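Local coordinates for protein 6-phosphogluconolactonase (Thermotoga maritima, PDB 1VL1) that hydrolyses 6-phosphogluconolactone to 6-phosphogluconate, the second step of the oxidative stage of the pentose phosphate pathway, at residues Lys44-Ala52 against Ala134-Gly144; Ala65-Phe76 against Val99-Asn110. All blocks are in the same frame, centred on the assembly; numbering follows the deposited sequence.

Contact 1: Lys44-Ala52 against Ala134-Gly144; sequences KDKIFVVLA and ATDQFDLAILG
Two neighbouring parallel strands at the heart of the Rossmann-like sheet, 47-51 and 140-143, meet here, the axes of these short segments approaching to 4.6 Å, 17° from parallel. Val50 uses both its backbone polar atoms: its N donates to Leu140 O and its O accepts from Ile142 N (2.8 Å, nearly straight at 175°), after which Ala52 N bonds to Ile142 O. Upstream, Phe48 O takes two N-H groups, those of Asp139 and Leu140. The Asp139 carboxylate then turns back to Phe48, its CG anti to the carbonyl carbon (chi1 -68°). OD2 is gripped twice: Phe48 N reaches its anti lone pair at 2.9 Å, and Lys44 NZ its syn lone pair at 2.7 Å in a salt bridge. The lysine chain, bent at chi3 and chi4, also lets NZ donate to Lys46 O, and a water joins NZ to Asp139 OD1. A methionine in place of Lys44 would probably leave the buried Asp139 carboxylate without its countercharge and the Lys46 carbonyl without this donor. On the Val50 side of the sheet, Phe48 lies with one ring face under Thr135, whose CB stands 3.7 Å from the ring centroid in a CH-pi contact, while His75 of strand 74-82 meets the same ring. On the other face, that of Val49 and Leu51, Leu140 and Ile142 pack on Met37 and Ile33 of helix 25-43, and Leu51 CD2 touches Ile142 CD1. The shorter of the two CH-pi contacts is made by Val50 CG2, seated over the centre of the Phe138 ring, 3.3 Å from its centroid.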
loop_
_atom_site.group_PDB
_atom_site.type_symbol
_atom_site.label_atom_id
_atom_site.label_comp_id
_atom_site.label_asym_id
_atom_site.label_seq_id
_atom_site.Cartn_x
_atom_site.Cartn_y
_atom_site.Cartn_z
ATOM N N LYS A 44 -20.948 -2.290 2.182
ATOM C CA LYS A 44 -20.529 -3.333 1.252
ATOM C C LYS A 44 -20.208 -4.623 1.964
ATOM O O LYS A 44 -19.582 -4.618 3.009
ATOM C CB LYS A 44 -19.211 -2.954 0.611
ATOM C CG LYS A 44 -19.198 -1.746 -0.258
ATOM C CD LYS A 44 -17.774 -1.534 -0.795
ATOM C CE LYS A 44 -17.464 -2.560 -1.942
ATOM N NZ LYS A 44 -16.076 -3.035 -2.089
ATOM N N ASP A 45 -20.533 -5.728 1.331
ATOM C CA ASP A 45 -20.309 -7.047 1.903
ATOM C C ASP A 45 -18.820 -7.330 1.985
ATOM O O ASP A 45 -18.358 -7.854 2.993
ATOM C CB ASP A 45 -21.040 -8.071 1.030
ATOM C CG ASP A 45 -20.693 -9.536 1.340
ATOM O OD1 ASP A 45 -20.366 -9.883 2.507
ATOM O OD2 ASP A 45 -20.775 -10.430 0.447
ATOM N N LYS A 46 -18.076 -6.988 0.939
ATOM C CA LYS A 46 -16.631 -7.244 0.903
ATOM C C LYS A 46 -15.904 -5.939 0.644
ATOM O O LYS A 46 -16.377 -5.108 -0.135
ATOM C CB LYS A 46 -16.276 -8.218 -0.211
ATOM C CG LYS A 46 -17.137 -9.457 -0.207
ATOM C CD LYS A 46 -16.618 -10.510 -1.201
ATOM C CE LYS A 46 -16.908 -10.119 -2.655
ATOM N NZ LYS A 46 -16.613 -11.182 -3.677
ATOM N N ILE A 47 -14.771 -5.765 1.279
ATOM C CA ILE A 47 -13.954 -4.600 0.975
ATOM C C ILE A 47 -12.569 -5.039 0.520
ATOM O O ILE A 47 -12.097 -6.144 0.892
ATOM C CB ILE A 47 -13.918 -3.577 2.146
ATOM C CG1 ILE A 47 -13.212 -4.158 3.385
ATOM C CG2 ILE A 47 -15.333 -3.147 2.526
ATOM C CD1 ILE A 47 -12.730 -3.084 4.375
ATOM N N PHE A 48 -11.906 -4.166 -0.260
ATOM C CA PHE A 48 -10.650 -4.492 -0.884
ATOM C C PHE A 48 -9.635 -3.434 -0.518
ATOM O O PHE A 48 -9.861 -2.224 -0.778
ATOM C CB PHE A 48 -10.793 -4.615 -2.396
ATOM C CG PHE A 48 -11.801 -5.627 -2.762
ATOM C CD1 PHE A 48 -13.149 -5.262 -2.805
ATOM C CD2 PHE A 48 -11.466 -6.956 -2.917
ATOM C CE1 PHE A 48 -14.132 -6.186 -3.052
ATOM C CE2 PHE A 48 -12.480 -7.924 -3.181
ATOM C CZ PHE A 48 -13.793 -7.526 -3.250
ATOM N N VAL A 49 -8.580 -3.894 0.136
ATOM C CA VAL A 49 -7.551 -3.030 0.743
ATOM C C VAL A 49 -6.139 -3.333 0.214
ATOM O O VAL A 49 -5.662 -4.442 0.302
ATOM C CB VAL A 49 -7.578 -3.121 2.286
ATOM C CG1 VAL A 49 -6.630 -2.118 2.897
ATOM C CG2 VAL A 49 -9.019 -2.971 2.824
ATOM N N VAL A 50 -5.461 -2.297 -0.321
ATOM C CA VAL A 50 -4.078 -2.355 -0.800
ATOM C C VAL A 50 -3.153 -1.928 0.351
ATOM O O VAL A 50 -3.461 -0.941 1.050
ATOM C CB VAL A 50 -3.822 -1.415 -1.968
ATOM C CG1 VAL A 50 -2.316 -1.332 -2.285
ATOM C CG2 VAL A 50 -4.579 -1.871 -3.175
ATOM N N LEU A 51 -2.100 -2.714 0.590
ATOM C CA LEU A 51 -1.128 -2.442 1.665
ATOM C C LEU A 51 0.296 -2.310 1.127
ATOM O O LEU A 51 0.780 -3.210 0.440
ATOM C CB LEU A 51 -1.112 -3.593 2.646
ATOM C CG LEU A 51 -2.408 -3.988 3.296
ATOM C CD1 LEU A 51 -2.215 -5.236 4.206
ATOM C CD2 LEU A 51 -3.052 -2.828 4.038
ATOM N N ALA A 52 0.980 -1.220 1.503
ATOM C CA ALA A 52 2.408 -1.080 1.323
ATOM C C ALA A 52 3.116 -1.781 2.473
ATOM O O ALA A 52 2.597 -1.880 3.603
ATOM C CB ALA A 52 2.805 0.346 1.294
ATOM N N ALA A 134 -10.625 -10.369 -8.455
ATOM C CA ALA A 134 -11.167 -9.987 -7.130
ATOM C C ALA A 134 -12.076 -8.763 -7.186
ATOM O O ALA A 134 -13.163 -8.754 -6.595
ATOM C CB ALA A 134 -10.048 -9.756 -6.162
ATOM N N THR A 135 -11.645 -7.743 -7.901
ATOM C CA THR A 135 -12.371 -6.476 -7.900
ATOM C C THR A 135 -11.957 -5.581 -9.068
ATOM O O THR A 135 -10.849 -5.720 -9.571
ATOM C CB THR A 135 -12.039 -5.731 -6.542
ATOM O OG1 THR A 135 -12.794 -4.518 -6.470
ATOM C CG2 THR A 135 -10.572 -5.301 -6.454
ATOM N N ASP A 136 -12.812 -4.630 -9.460
ATOM C CA ASP A 136 -12.392 -3.574 -10.414
ATOM C C ASP A 136 -12.004 -2.257 -9.733
ATOM O O ASP A 136 -11.620 -1.255 -10.396
ATOM C CB ASP A 136 -13.464 -3.304 -11.471
ATOM C CG ASP A 136 -14.819 -2.972 -10.885
ATOM O OD1 ASP A 136 -15.013 -2.857 -9.653
ATOM O OD2 ASP A 136 -15.797 -2.838 -11.686
ATOM N N GLN A 137 -12.069 -2.260 -8.397
ATOM C CA GLN A 137 -11.917 -1.049 -7.607
ATOM C C GLN A 137 -11.437 -1.391 -6.206
ATOM O O GLN A 137 -12.089 -2.151 -5.524
ATOM C CB GLN A 137 -13.280 -0.334 -7.505
ATOM C CG GLN A 137 -13.258 1.013 -6.842
ATOM C CD GLN A 137 -14.580 1.749 -6.975
ATOM O OE1 GLN A 137 -14.717 2.648 -7.823
ATOM N NE2 GLN A 137 -15.559 1.377 -6.144
ATOM N N PHE A 138 -10.315 -0.822 -5.767
ATOM C CA PHE A 138 -9.942 -0.917 -4.362
ATOM C C PHE A 138 -10.736 0.114 -3.568
ATOM O O PHE A 138 -11.048 1.221 -4.061
ATOM C CB PHE A 138 -8.459 -0.683 -4.179
ATOM C CG PHE A 138 -7.587 -1.606 -4.949
ATOM C CD1 PHE A 138 -7.580 -2.970 -4.669
ATOM C CD2 PHE A 138 -6.728 -1.133 -5.906
ATOM C CE1 PHE A 138 -6.757 -3.835 -5.380
ATOM C CE2 PHE A 138 -5.864 -1.987 -6.594
ATOM C CZ PHE A 138 -5.895 -3.340 -6.349
ATOM N N ASP A 139 -11.077 -0.245 -2.354
ATOM C CA ASP A 139 -11.768 0.669 -1.430
ATOM C C ASP A 139 -10.758 1.570 -0.707
ATOM O O ASP A 139 -11.002 2.764 -0.515
ATOM C CB ASP A 139 -12.566 -0.147 -0.407
ATOM C CG ASP A 139 -13.707 -0.858 -1.029
ATOM O OD1 ASP A 139 -14.638 -0.206 -1.588
ATOM O OD2 ASP A 139 -13.755 -2.100 -1.039
ATOM N N LEU A 140 -9.611 1.004 -0.376
ATOM C CA LEU A 140 -8.654 1.689 0.457
ATOM C C LEU A 140 -7.257 1.272 0.113
ATOM O O LEU A 140 -7.032 0.088 -0.087
ATOM C CB LEU A 140 -8.967 1.297 1.868
ATOM C CG LEU A 140 -8.215 1.893 3.036
ATOM C CD1 LEU A 140 -8.304 3.396 3.002
ATOM C CD2 LEU A 140 -8.830 1.432 4.316
ATOM N N ALA A 141 -6.327 2.230 0.006
ATOM C CA ALA A 141 -4.941 1.930 -0.192
ATOM C C ALA A 141 -4.184 2.589 0.965
ATOM O O ALA A 141 -4.382 3.751 1.234
ATOM C CB ALA A 141 -4.436 2.435 -1.518
ATOM N N ILE A 142 -3.402 1.812 1.671
ATOM C CA ILE A 142 -2.559 2.282 2.791
ATOM C C ILE A 142 -1.115 2.219 2.330
ATOM O O ILE A 142 -0.486 1.124 2.191
ATOM C CB ILE A 142 -2.791 1.443 4.093
ATOM C CG1 ILE A 142 -4.266 1.386 4.459
ATOM C CG2 ILE A 142 -1.977 2.018 5.256
ATOM C CD1 ILE A 142 -4.638 0.409 5.548
ATOM N N LEU A 143 -0.573 3.401 2.057
ATOM C CA LEU A 143 0.691 3.513 1.383
ATOM C C LEU A 143 1.698 4.264 2.190
ATOM O O LEU A 143 1.311 5.104 3.045
ATOM C CB LEU A 143 0.479 4.253 0.059
ATOM C CG LEU A 143 -0.487 3.585 -0.904
ATOM C CD1 LEU A 143 -0.655 4.455 -2.181
ATOM C CD2 LEU A 143 -0.030 2.162 -1.249
ATOM N N GLY A 144 2.970 3.909 2.019
ATOM C CA GLY A 144 4.104 4.727 2.473
ATOM C C GLY A 144 4.679 5.586 1.372
ATOM O O GLY A 144 4.228 5.544 0.226
HETATM O O HOH W 1 -14.951 -0.855 -4.158
HETATM O O HOH W 2 -14.092 -10.731 -4.629
#

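Contact 2: Ala65-Phe76 against Val99-Asn110; sequences AEQKFPWNRIHF and VLFSRAKIPSGN
Trp71 and Ala104 form the tight middle of this contact, where the turn leading into strand 74-82 packs on the chain that leaves helix 92-101. Ala104 CB sits over one face of the indole, offset toward the rim and 3.5 Å from Trp71 CE2, while Phe69 CB covers the opposite face. Ile106 wedges between two aromatics: its CG1 lies against Trp71 CE3, and its CD1 comes 3.6 Å from Phe76 CE2. Leu100 reaches both ways, CD1 on Ala65 CB and CD2 over a face of the Phe76 ring. Beyond them Asn110 pins the backbone. Its ND2 bonds to Asn72 O (3.1 Å) and Ile74 O (2.9 Å), approaching both carbonyls from above their planes, and its backbone O accepts from Phe76 N at 2.8 Å, almost straight. The side-chain amide stacks on His75, planes 17° apart, with CG over the imidazole face.

The other end is looser and faces solvent. There Glu66 OE2 forms a salt bridge with Arg103 NH2 at 2.8 Å, through its anti lone pair and in the guanidinium plane; with the chain bent at chi3 (74°), NH1 also donates to Val99 O and to Glu62 O of helix 57-64. The contact joins elements of the beta-alpha-beta unit formed by strand 74-82, helix 92-101 and strand 111-112, with Phe76 reaching strand 47-51 and Val99 touching helix 57-64.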
loop_
_atom_site.group_PDB
_atom_site.type_symbol
_atom_site.label_atom_id
_atom_site.label_comp_id
_atom_site.label_asym_id
_atom_site.label_seq_id
_atom_site.Cartn_x
_atom_site.Cartn_y
_atom_site.Cartn_z
ATOM N N ALA A 65 -4.305 -5.536 13.344
ATOM C CA ALA A 65 -4.524 -6.980 13.461
ATOM C C ALA A 65 -5.234 -7.380 14.727
ATOM O O ALA A 65 -5.798 -8.474 14.788
ATOM C CB ALA A 65 -3.225 -7.732 13.354
ATOM N N GLU A 66 -5.183 -6.510 15.722
ATOM C CA GLU A 66 -5.785 -6.748 17.016
ATOM C C GLU A 66 -7.252 -6.293 17.091
ATOM O O GLU A 66 -7.932 -6.590 18.066
ATOM C CB GLU A 66 -4.939 -6.061 18.108
ATOM C CG GLU A 66 -3.551 -6.694 18.220
ATOM C CD GLU A 66 -2.527 -5.878 18.990
ATOM O OE1 GLU A 66 -2.898 -4.873 19.685
ATOM O OE2 GLU A 66 -1.324 -6.264 18.881
ATOM N N GLN A 67 -7.749 -5.608 16.060
ATOM C CA GLN A 67 -9.109 -5.077 16.100
ATOM C C GLN A 67 -10.088 -6.216 15.781
ATOM O O GLN A 67 -9.726 -7.129 15.061
ATOM C CB GLN A 67 -9.275 -3.949 15.074
ATOM C CG GLN A 67 -8.267 -2.800 15.142
ATOM C CD GLN A 67 -8.204 -2.199 16.499
ATOM O OE1 GLN A 67 -9.128 -1.517 16.887
ATOM N NE2 GLN A 67 -7.114 -2.446 17.240
ATOM N N LYS A 68 -11.318 -6.139 16.283
ATOM C CA LYS A 68 -12.354 -7.129 15.993
ATOM C C LYS A 68 -13.077 -6.663 14.717
ATOM O O LYS A 68 -14.070 -5.941 14.757
ATOM C CB LYS A 68 -13.316 -7.290 17.157
ATOM C CG LYS A 68 -12.702 -7.958 18.410
ATOM C CD LYS A 68 -11.956 -9.300 18.149
ATOM C CE LYS A 68 -11.474 -9.895 19.473
ATOM N NZ LYS A 68 -10.759 -11.241 19.345
ATOM N N PHE A 69 -12.516 -7.066 13.591
ATOM C CA PHE A 69 -13.144 -6.950 12.267
ATOM C C PHE A 69 -13.678 -8.302 11.843
ATOM O O PHE A 69 -13.217 -9.367 12.359
ATOM C CB PHE A 69 -12.131 -6.505 11.236
ATOM C CG PHE A 69 -11.669 -5.081 11.383
ATOM C CD1 PHE A 69 -12.524 -4.041 11.135
ATOM C CD2 PHE A 69 -10.336 -4.799 11.685
ATOM C CE1 PHE A 69 -12.077 -2.721 11.251
ATOM C CE2 PHE A 69 -9.883 -3.490 11.779
ATOM C CZ PHE A 69 -10.767 -2.451 11.583
ATOM N N PRO A 70 -14.661 -8.313 10.937
ATOM C CA PRO A 70 -15.054 -9.544 10.310
ATOM C C PRO A 70 -14.067 -9.814 9.174
ATOM O O PRO A 70 -14.300 -9.433 8.033
ATOM C CB PRO A 70 -16.460 -9.241 9.810
ATOM C CG PRO A 70 -16.430 -7.821 9.472
ATOM C CD PRO A 70 -15.449 -7.162 10.434
ATOM N N TRP A 71 -12.947 -10.463 9.494
ATOM C CA TRP A 71 -11.840 -10.557 8.551
ATOM C C TRP A 71 -12.175 -11.282 7.284
ATOM O O TRP A 71 -11.476 -11.075 6.288
ATOM C CB TRP A 71 -10.682 -11.277 9.209
ATOM C CG TRP A 71 -10.115 -10.506 10.377
ATOM C CD1 TRP A 71 -10.152 -10.869 11.665
ATOM C CD2 TRP A 71 -9.392 -9.273 10.322
ATOM N NE1 TRP A 71 -9.524 -9.931 12.445
ATOM C CE2 TRP A 71 -9.043 -8.935 11.649
ATOM C CE3 TRP A 71 -8.989 -8.433 9.294
ATOM C CZ2 TRP A 71 -8.305 -7.786 11.968
ATOM C CZ3 TRP A 71 -8.261 -7.295 9.596
ATOM C CH2 TRP A 71 -7.916 -6.985 10.932
ATOM N N ASN A 72 -13.101 -12.224 7.339
ATOM C CA ASN A 72 -13.576 -12.883 6.122
ATOM C C ASN A 72 -14.168 -11.954 5.076
ATOM O O ASN A 72 -14.308 -12.344 3.927
ATOM C CB ASN A 72 -14.567 -13.973 6.416
ATOM C CG ASN A 72 -15.838 -13.485 7.105
ATOM O OD1 ASN A 72 -15.771 -12.826 8.132
ATOM N ND2 ASN A 72 -17.000 -13.834 6.549
ATOM N N ARG A 73 -14.535 -10.743 5.461
ATOM C CA ARG A 73 -15.122 -9.761 4.510
ATOM C C ARG A 73 -14.059 -8.798 4.018
ATOM O O ARG A 73 -14.351 -7.894 3.239
ATOM C CB ARG A 73 -16.222 -9.003 5.240
ATOM C CG ARG A 73 -17.403 -9.891 5.572
ATOM C CD ARG A 73 -18.490 -9.214 6.378
ATOM N NE ARG A 73 -18.976 -8.027 5.667
ATOM C CZ ARG A 73 -19.493 -6.960 6.256
ATOM N NH1 ARG A 73 -19.691 -6.925 7.566
ATOM N NH2 ARG A 73 -19.902 -5.937 5.521
ATOM N N ILE A 74 -12.815 -8.961 4.452
ATOM C CA ILE A 74 -11.767 -8.025 4.059
ATOM C C ILE A 74 -10.720 -8.699 3.211
ATOM O O ILE A 74 -10.149 -9.695 3.627
ATOM C CB ILE A 74 -11.109 -7.337 5.268
ATOM C CG1 ILE A 74 -12.187 -6.675 6.154
ATOM C CG2 ILE A 74 -10.076 -6.330 4.783
ATOM C CD1 ILE A 74 -11.707 -6.312 7.552
ATOM N N HIS A 75 -10.505 -8.179 2.002
ATOM C CA HIS A 75 -9.477 -8.724 1.064
ATOM C C HIS A 75 -8.288 -7.814 0.967
ATOM O O HIS A 75 -8.454 -6.585 0.799
ATOM C CB HIS A 75 -10.099 -8.935 -0.311
ATOM C CG HIS A 75 -11.198 -9.937 -0.303
ATOM N ND1 HIS A 75 -11.088 -11.171 -0.896
ATOM C CD2 HIS A 75 -12.419 -9.893 0.276
ATOM C CE1 HIS A 75 -12.194 -11.855 -0.669
ATOM N NE2 HIS A 75 -13.017 -11.103 0.036
ATOM N N PHE A 76 -7.082 -8.386 1.062
ATOM C CA PHE A 76 -5.875 -7.575 1.124
ATOM C C PHE A 76 -4.966 -7.849 -0.103
ATOM O O PHE A 76 -4.868 -8.972 -0.533
ATOM C CB PHE A 76 -5.061 -7.887 2.420
ATOM C CG PHE A 76 -5.716 -7.376 3.696
ATOM C CD1 PHE A 76 -5.682 -6.034 4.000
ATOM C CD2 PHE A 76 -6.396 -8.216 4.537
ATOM C CE1 PHE A 76 -6.260 -5.538 5.151
ATOM C CE2 PHE A 76 -6.989 -7.703 5.707
ATOM C CZ PHE A 76 -6.910 -6.391 5.982
ATOM N N VAL A 99 3.139 -9.315 10.930
ATOM C CA VAL A 99 2.370 -8.355 11.747
ATOM C C VAL A 99 0.862 -8.476 11.589
ATOM O O VAL A 99 0.107 -8.118 12.515
ATOM C CB VAL A 99 2.822 -6.895 11.499
ATOM C CG1 VAL A 99 4.292 -6.731 11.942
ATOM C CG2 VAL A 99 2.564 -6.440 10.113
ATOM N N LEU A 100 0.402 -9.003 10.458
ATOM C CA LEU A 100 -1.026 -8.995 10.169
ATOM C C LEU A 100 -1.573 -10.316 9.702
ATOM O O LEU A 100 -2.444 -10.848 10.333
ATOM C CB LEU A 100 -1.319 -7.930 9.127
ATOM C CG LEU A 100 -2.737 -7.785 8.598
ATOM C CD1 LEU A 100 -3.675 -7.382 9.732
ATOM C CD2 LEU A 100 -2.827 -6.715 7.476
ATOM N N PHE A 101 -1.083 -10.835 8.577
ATOM C CA PHE A 101 -1.753 -11.995 7.958
ATOM C C PHE A 101 -1.717 -13.239 8.814
ATOM O O PHE A 101 -2.579 -14.097 8.688
ATOM C CB PHE A 101 -1.211 -12.323 6.558
ATOM C CG PHE A 101 -1.231 -11.203 5.561
ATOM C CD1 PHE A 101 -2.247 -10.245 5.496
ATOM C CD2 PHE A 101 -0.196 -11.134 4.601
ATOM C CE1 PHE A 101 -2.179 -9.244 4.536
ATOM C CE2 PHE A 101 -0.193 -10.186 3.645
ATOM C CZ PHE A 101 -1.172 -9.237 3.623
ATOM N N SER A 102 -0.685 -13.373 9.633
ATOM C CA SER A 102 -0.511 -14.550 10.504
ATOM C C SER A 102 -1.052 -14.259 11.905
ATOM O O SER A 102 -1.057 -15.162 12.778
ATOM C CB SER A 102 0.976 -14.904 10.573
ATOM O OG SER A 102 1.720 -14.066 11.516
ATOM N N ARG A 103 -1.450 -12.990 12.176
ATOM C CA ARG A 103 -1.930 -12.599 13.493
ATOM C C ARG A 103 -3.438 -12.428 13.576
ATOM O O ARG A 103 -4.075 -12.898 14.537
ATOM C CB ARG A 103 -1.178 -11.398 13.996
ATOM C CG ARG A 103 0.245 -11.732 14.414
ATOM C CD ARG A 103 1.068 -10.519 14.853
ATOM N NE ARG A 103 0.681 -10.032 16.183
ATOM C CZ ARG A 103 -0.011 -8.920 16.435
ATOM N NH1 ARG A 103 -0.462 -8.156 15.465
ATOM N NH2 ARG A 103 -0.299 -8.592 17.696
ATOM N N ALA A 104 -4.043 -11.801 12.601
ATOM C CA ALA A 104 -5.481 -11.832 12.470
ATOM C C ALA A 104 -5.912 -13.081 11.713
ATOM O O ALA A 104 -5.190 -13.577 10.850
ATOM C CB ALA A 104 -5.921 -10.592 11.705
ATOM N N LYS A 105 -7.085 -13.603 12.027
ATOM C CA LYS A 105 -7.566 -14.820 11.352
ATOM C C LYS A 105 -8.271 -14.452 10.023
ATOM O O LYS A 105 -9.493 -14.558 9.864
ATOM C CB LYS A 105 -8.373 -15.689 12.320
ATOM C CG LYS A 105 -7.399 -16.393 13.343
ATOM C CD LYS A 105 -8.053 -17.162 14.525
ATOM C CE LYS A 105 -7.002 -17.533 15.594
ATOM N NZ LYS A 105 -7.281 -18.740 16.394
ATOM N N ILE A 106 -7.457 -14.015 9.079
ATOM C CA ILE A 106 -7.909 -13.674 7.751
ATOM C C ILE A 106 -7.835 -14.927 6.886
ATOM O O ILE A 106 -6.753 -15.581 6.811
ATOM C CB ILE A 106 -7.020 -12.576 7.184
ATOM C CG1 ILE A 106 -7.003 -11.275 8.037
ATOM C CG2 ILE A 106 -7.421 -12.276 5.746
ATOM C CD1 ILE A 106 -5.774 -10.350 7.789
ATOM N N PRO A 107 -8.953 -15.300 6.241
ATOM C CA PRO A 107 -8.955 -16.448 5.328
ATOM C C PRO A 107 -7.829 -16.374 4.303
ATOM O O PRO A 107 -7.512 -15.299 3.785
ATOM C CB PRO A 107 -10.320 -16.349 4.648
ATOM C CG PRO A 107 -11.208 -15.767 5.746
ATOM C CD PRO A 107 -10.289 -14.663 6.314
ATOM N N SER A 108 -7.187 -17.504 4.054
ATOM C CA SER A 108 -6.087 -17.536 3.050
ATOM C C SER A 108 -6.463 -16.932 1.698
ATOM O O SER A 108 -5.694 -16.159 1.112
ATOM C CB SER A 108 -5.598 -18.957 2.846
ATOM O OG SER A 108 -4.583 -18.948 1.861
ATOM N N GLY A 109 -7.664 -17.276 1.245
ATOM C CA GLY A 109 -8.217 -16.823 -0.029
ATOM C C GLY A 109 -8.379 -15.311 -0.137
ATOM O O GLY A 109 -8.511 -14.786 -1.239
ATOM N N ASN A 110 -8.355 -14.623 1.015
ATOM C CA ASN A 110 -8.501 -13.162 1.049
ATOM C C ASN A 110 -7.201 -12.427 0.960
ATOM O O ASN A 110 -7.207 -11.200 0.944
ATOM C CB ASN A 110 -9.186 -12.718 2.337
ATOM C CG ASN A 110 -10.625 -13.077 2.391
ATOM O OD1 ASN A 110 -11.132 -14.083 1.795
ATOM N ND2 ASN A 110 -11.341 -12.272 3.144
#

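How the contacts relate
Strands 47-51 and 74-82 are neighbours in one sheet, and they join contact 1 to contact 2, whose centres lie about 13 Å apart. Along the chain, contact 2 is nested within the loop that contact 1 closes. Val49 N lies 2.8 Å from His75 O, probably a hydrogen bond, and Asp45 O is 2.7 Å from Arg73 NE, probably another. Side chains meet on both faces of this seam: Phe48 CD2 packs 3.5 Å from His75 CB, and Leu51 CD1 3.6 Å from Phe76 CD1. At the C-terminal end of contact 1, a bound citrate, probably from the crystallisation liquor, lies close to Gly144 and may mark a pocket.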